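PDB 3VTH: hydrogenase maturation factor from Thermoanaerobacter tengcongensis, which probably transfers the carbamoyl group of carbamoyl phosphate, in an ATP-dependent reaction, to the C-terminal cysteine of HypE during [NiFe]-hydrogenase maturation. Local coordinates for residues N496-V501 / A745-E750. Numbering follows the deposited sequence.
Sequences NLDEKV and ANKILE
A single ion pair, Asp498 with Lys747, makes up the whole contact, joining backbones that come no closer than 9.0 Å between the CA atoms of the two residues. Lys747 NZ reaches both carboxylate oxygens, though unequally: the bond to Asp498 OD2 is 2.8 Å long and uses the syn lone pair, while that to Asp498 OD1, at 3.0 Å, is weak. The side chains meet at about a right angle. Aspartate suits the loop: its short side chain, CG anti to the backbone N (chi1 179°), offers two oxygens to one ammonium and leaves the long reach to lysine, whose otherwise extended chain bends at chi2 (76°). Asp498 follows helix 483-494, whose end is a Schellman motif with Asn496, at positive phi, as the C' residue. This loop leads into strand 501-507 of the second half of the Kae1-like, actin-type ATPase fold, and Lys747 belongs to the C-terminal helix 737-749, whose Ala745 and Leu749 pack on strands 402-404 and 478-481 of the first half. Leu527 touches both partners of the bridge. At this surface contact Glu750 OE2, 5.6 Å from Asp498 OD1, would probably repel it, which the nearby Lys747 ammonium should offset.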
ATOM      1  N   ASN A 496     -17.181  -6.670  -0.376  1.00 35.23           N
ATOM      2  CA  ASN A 496     -18.001  -7.865  -0.637  1.00 36.67           C
ATOM      3  C   ASN A 496     -19.221  -7.592  -1.520  1.00 36.81           C
ATOM      4  O   ASN A 496     -20.301  -8.142  -1.303  1.00 37.41           O
ATOM      5  CB  ASN A 496     -18.414  -8.538   0.686  1.00 38.83           C
ATOM      6  CG  ASN A 496     -17.227  -8.761   1.613  1.00 40.52           C
ATOM      7  OD1 ASN A 496     -17.208  -8.275   2.750  1.00 45.23           O
ATOM      8  ND2 ASN A 496     -16.222  -9.471   1.120  1.00 40.73           N
ATOM      9  N   LEU A 497     -19.038  -6.733  -2.520  1.00 35.48           N
ATOM     10  CA  LEU A 497     -20.114  -6.432  -3.447  1.00 35.51           C
ATOM     11  C   LEU A 497     -20.034  -7.373  -4.634  1.00 35.43           C
ATOM     12  O   LEU A 497     -18.941  -7.661  -5.148  1.00 33.82           O
ATOM     13  CB  LEU A 497     -20.081  -4.971  -3.907  1.00 34.62           C
ATOM     14  CG  LEU A 497     -20.128  -3.895  -2.821  1.00 36.20           C
ATOM     15  CD1 LEU A 497     -19.944  -2.512  -3.432  1.00 35.16           C
ATOM     16  CD2 LEU A 497     -21.422  -3.968  -1.991  1.00 39.65           C
ATOM     17  N   ASP A 498     -21.207  -7.841  -5.060  1.00 36.65           N
ATOM     18  CA  ASP A 498     -21.332  -8.841  -6.111  1.00 37.61           C
ATOM     19  C   ASP A 498     -22.699  -8.649  -6.771  1.00 38.34           C
ATOM     20  O   ASP A 498     -23.589  -9.517  -6.681  1.00 39.09           O
ATOM     21  CB  ASP A 498     -21.195 -10.249  -5.509  1.00 39.32           C
ATOM     22  CG  ASP A 498     -21.339 -11.360  -6.547  1.00 42.19           C
ATOM     23  OD1 ASP A 498     -21.700 -12.486  -6.145  1.00 47.02           O
ATOM     24  OD2 ASP A 498     -21.098 -11.123  -7.753  1.00 43.97           O
ATOM     25  N   GLU A 499     -22.851  -7.487  -7.403  1.00 36.48           N
ATOM     26  CA  GLU A 499     -24.082  -7.057  -8.060  1.00 37.15           C
ATOM     27  C   GLU A 499     -23.698  -5.880  -8.951  1.00 35.44           C
ATOM     28  O   GLU A 499     -22.578  -5.374  -8.861  1.00 33.40           O
ATOM     29  CB  GLU A 499     -25.121  -6.609  -7.032  1.00 38.37           C
ATOM     30  CG  GLU A 499     -24.720  -5.343  -6.227  1.00 38.20           C
ATOM     31  CD  GLU A 499     -25.660  -5.098  -5.054  1.00 43.05           C
ATOM     32  OE1 GLU A 499     -26.538  -4.209  -5.156  1.00 42.96           O
ATOM     33  OE2 GLU A 499     -25.527  -5.818  -4.037  1.00 43.43           O
ATOM     34  N   LYS A 500     -24.614  -5.450  -9.812  1.00 35.69           N
ATOM     35  CA  LYS A 500     -24.355  -4.304 -10.671  1.00 34.60           C
ATOM     36  C   LYS A 500     -24.325  -3.009  -9.861  1.00 33.70           C
ATOM     37  O   LYS A 500     -25.246  -2.715  -9.115  1.00 34.80           O
ATOM     38  CB  LYS A 500     -25.394  -4.208 -11.791  1.00 36.25           C
ATOM     39  CG  LYS A 500     -25.125  -5.117 -12.992  1.00 37.71           C
ATOM     40  CD  LYS A 500     -26.267  -5.000 -13.986  1.00 42.84           C
ATOM     41  CE  LYS A 500     -26.462  -6.277 -14.803  1.00 47.42           C
ATOM     42  NZ  LYS A 500     -25.536  -6.342 -15.960  1.00 49.29           N
ATOM     43  N   VAL A 501     -23.247  -2.251 -10.004  1.00 31.24           N
ATOM     44  CA  VAL A 501     -23.109  -0.969  -9.340  1.00 30.82           C
ATOM     45  C   VAL A 501     -22.845   0.095 -10.400  1.00 29.84           C
ATOM     46  O   VAL A 501     -22.493  -0.232 -11.539  1.00 29.96           O
ATOM     47  CB  VAL A 501     -21.922  -0.973  -8.314  1.00 29.85           C
ATOM     48  CG1 VAL A 501     -22.178  -1.964  -7.194  1.00 31.22           C
ATOM     49  CG2 VAL A 501     -20.568  -1.285  -8.999  1.00 29.38           C
ATOM     50  N   ALA A 745     -11.979 -12.316 -12.671  1.00 25.46           N
ATOM     51  CA  ALA A 745     -11.681 -13.582 -13.328  1.00 26.46           C
ATOM     52  C   ALA A 745     -12.323 -14.736 -12.551  1.00 27.64           C
ATOM     53  O   ALA A 745     -12.854 -15.682 -13.150  1.00 28.67           O
ATOM     54  CB  ALA A 745     -10.161 -13.774 -13.484  1.00 25.94           C
ATOM     55  N   ASN A 746     -12.306 -14.634 -11.219  1.00 27.77           N
ATOM     56  CA  ASN A 746     -12.940 -15.627 -10.362  1.00 28.97           C
ATOM     57  C   ASN A 746     -14.433 -15.741 -10.627  1.00 29.71           C
ATOM     58  O   ASN A 746     -14.963 -16.848 -10.708  1.00 30.65           O
ATOM     59  CB  ASN A 746     -12.680 -15.341  -8.878  1.00 28.87           C
ATOM     60  CG  ASN A 746     -13.276 -16.405  -7.978  1.00 31.83           C
ATOM     61  OD1 ASN A 746     -12.806 -17.549  -7.950  1.00 34.69           O
ATOM     62  ND2 ASN A 746     -14.342 -16.048  -7.270  1.00 32.32           N
ATOM     63  N   LYS A 747     -15.095 -14.600 -10.818  1.00 29.32           N
ATOM     64  CA  LYS A 747     -16.529 -14.601 -11.091  1.00 30.42           C
ATOM     65  C   LYS A 747     -16.828 -15.267 -12.427  1.00 31.34           C
ATOM     66  O   LYS A 747     -17.748 -16.075 -12.531  1.00 31.62           O
ATOM     67  CB  LYS A 747     -17.109 -13.183 -11.042  1.00 29.72           C
ATOM     68  CG  LYS A 747     -18.628 -13.130 -11.289  1.00 31.13           C
ATOM     69  CD  LYS A 747     -19.421 -13.591 -10.055  1.00 35.92           C
ATOM     70  CE  LYS A 747     -20.924 -13.419 -10.289  1.00 38.35           C
ATOM     71  NZ  LYS A 747     -21.675 -13.530  -9.009  1.00 42.72           N
ATOM     72  N   ILE A 748     -16.017 -14.949 -13.435  1.00 31.10           N
ATOM     73  CA  ILE A 748     -16.123 -15.603 -14.742  1.00 32.51           C
ATOM     74  C   ILE A 748     -15.940 -17.141 -14.637  1.00 34.69           C
ATOM     75  O   ILE A 748     -16.720 -17.891 -15.209  1.00 35.67           O
ATOM     76  CB  ILE A 748     -15.166 -14.939 -15.776  1.00 31.95           C
ATOM     77  CG1 ILE A 748     -15.693 -13.535 -16.110  1.00 30.15           C
ATOM     78  CG2 ILE A 748     -15.050 -15.811 -17.038  1.00 32.12           C
ATOM     79  CD1 ILE A 748     -14.727 -12.596 -16.879  1.00 28.65           C
ATOM     80  N   LEU A 749     -14.931 -17.592 -13.891  1.00 35.84           N
ATOM     81  CA  LEU A 749     -14.701 -19.038 -13.661  1.00 39.02           C
ATOM     82  C   LEU A 749     -15.893 -19.777 -13.111  1.00 40.43           C
ATOM     83  O   LEU A 749     -16.112 -20.942 -13.446  1.00 42.81           O
ATOM     84  CB  LEU A 749     -13.536 -19.295 -12.694  1.00 38.93           C
ATOM     85  CG  LEU A 749     -12.128 -18.831 -13.068  1.00 40.43           C
ATOM     86  CD1 LEU A 749     -11.128 -19.755 -12.365  1.00 42.72           C
ATOM     87  CD2 LEU A 749     -11.933 -18.860 -14.578  1.00 42.29           C
ATOM     88  N   GLU A 750     -16.653 -19.133 -12.234  1.00 40.86           N
ATOM     89  CA  GLU A 750     -17.789 -19.836 -11.645  1.00 43.58           C
ATOM     90  C   GLU A 750     -19.069 -19.764 -12.463  1.00 43.90           C
ATOM     91  O   GLU A 750     -20.066 -20.366 -12.099  1.00 44.77           O
ATOM     92  CB  GLU A 750     -18.000 -19.454 -10.173  1.00 44.39           C
ATOM     93  CG  GLU A 750     -18.369 -18.023  -9.872  1.00 46.33           C
ATOM     94  CD  GLU A 750     -18.071 -17.676  -8.419  1.00 49.44           C
ATOM     95  OE1 GLU A 750     -17.601 -18.567  -7.679  1.00 52.63           O
ATOM     96  OE2 GLU A 750     -18.290 -16.519  -8.010  1.00 51.15           O
TER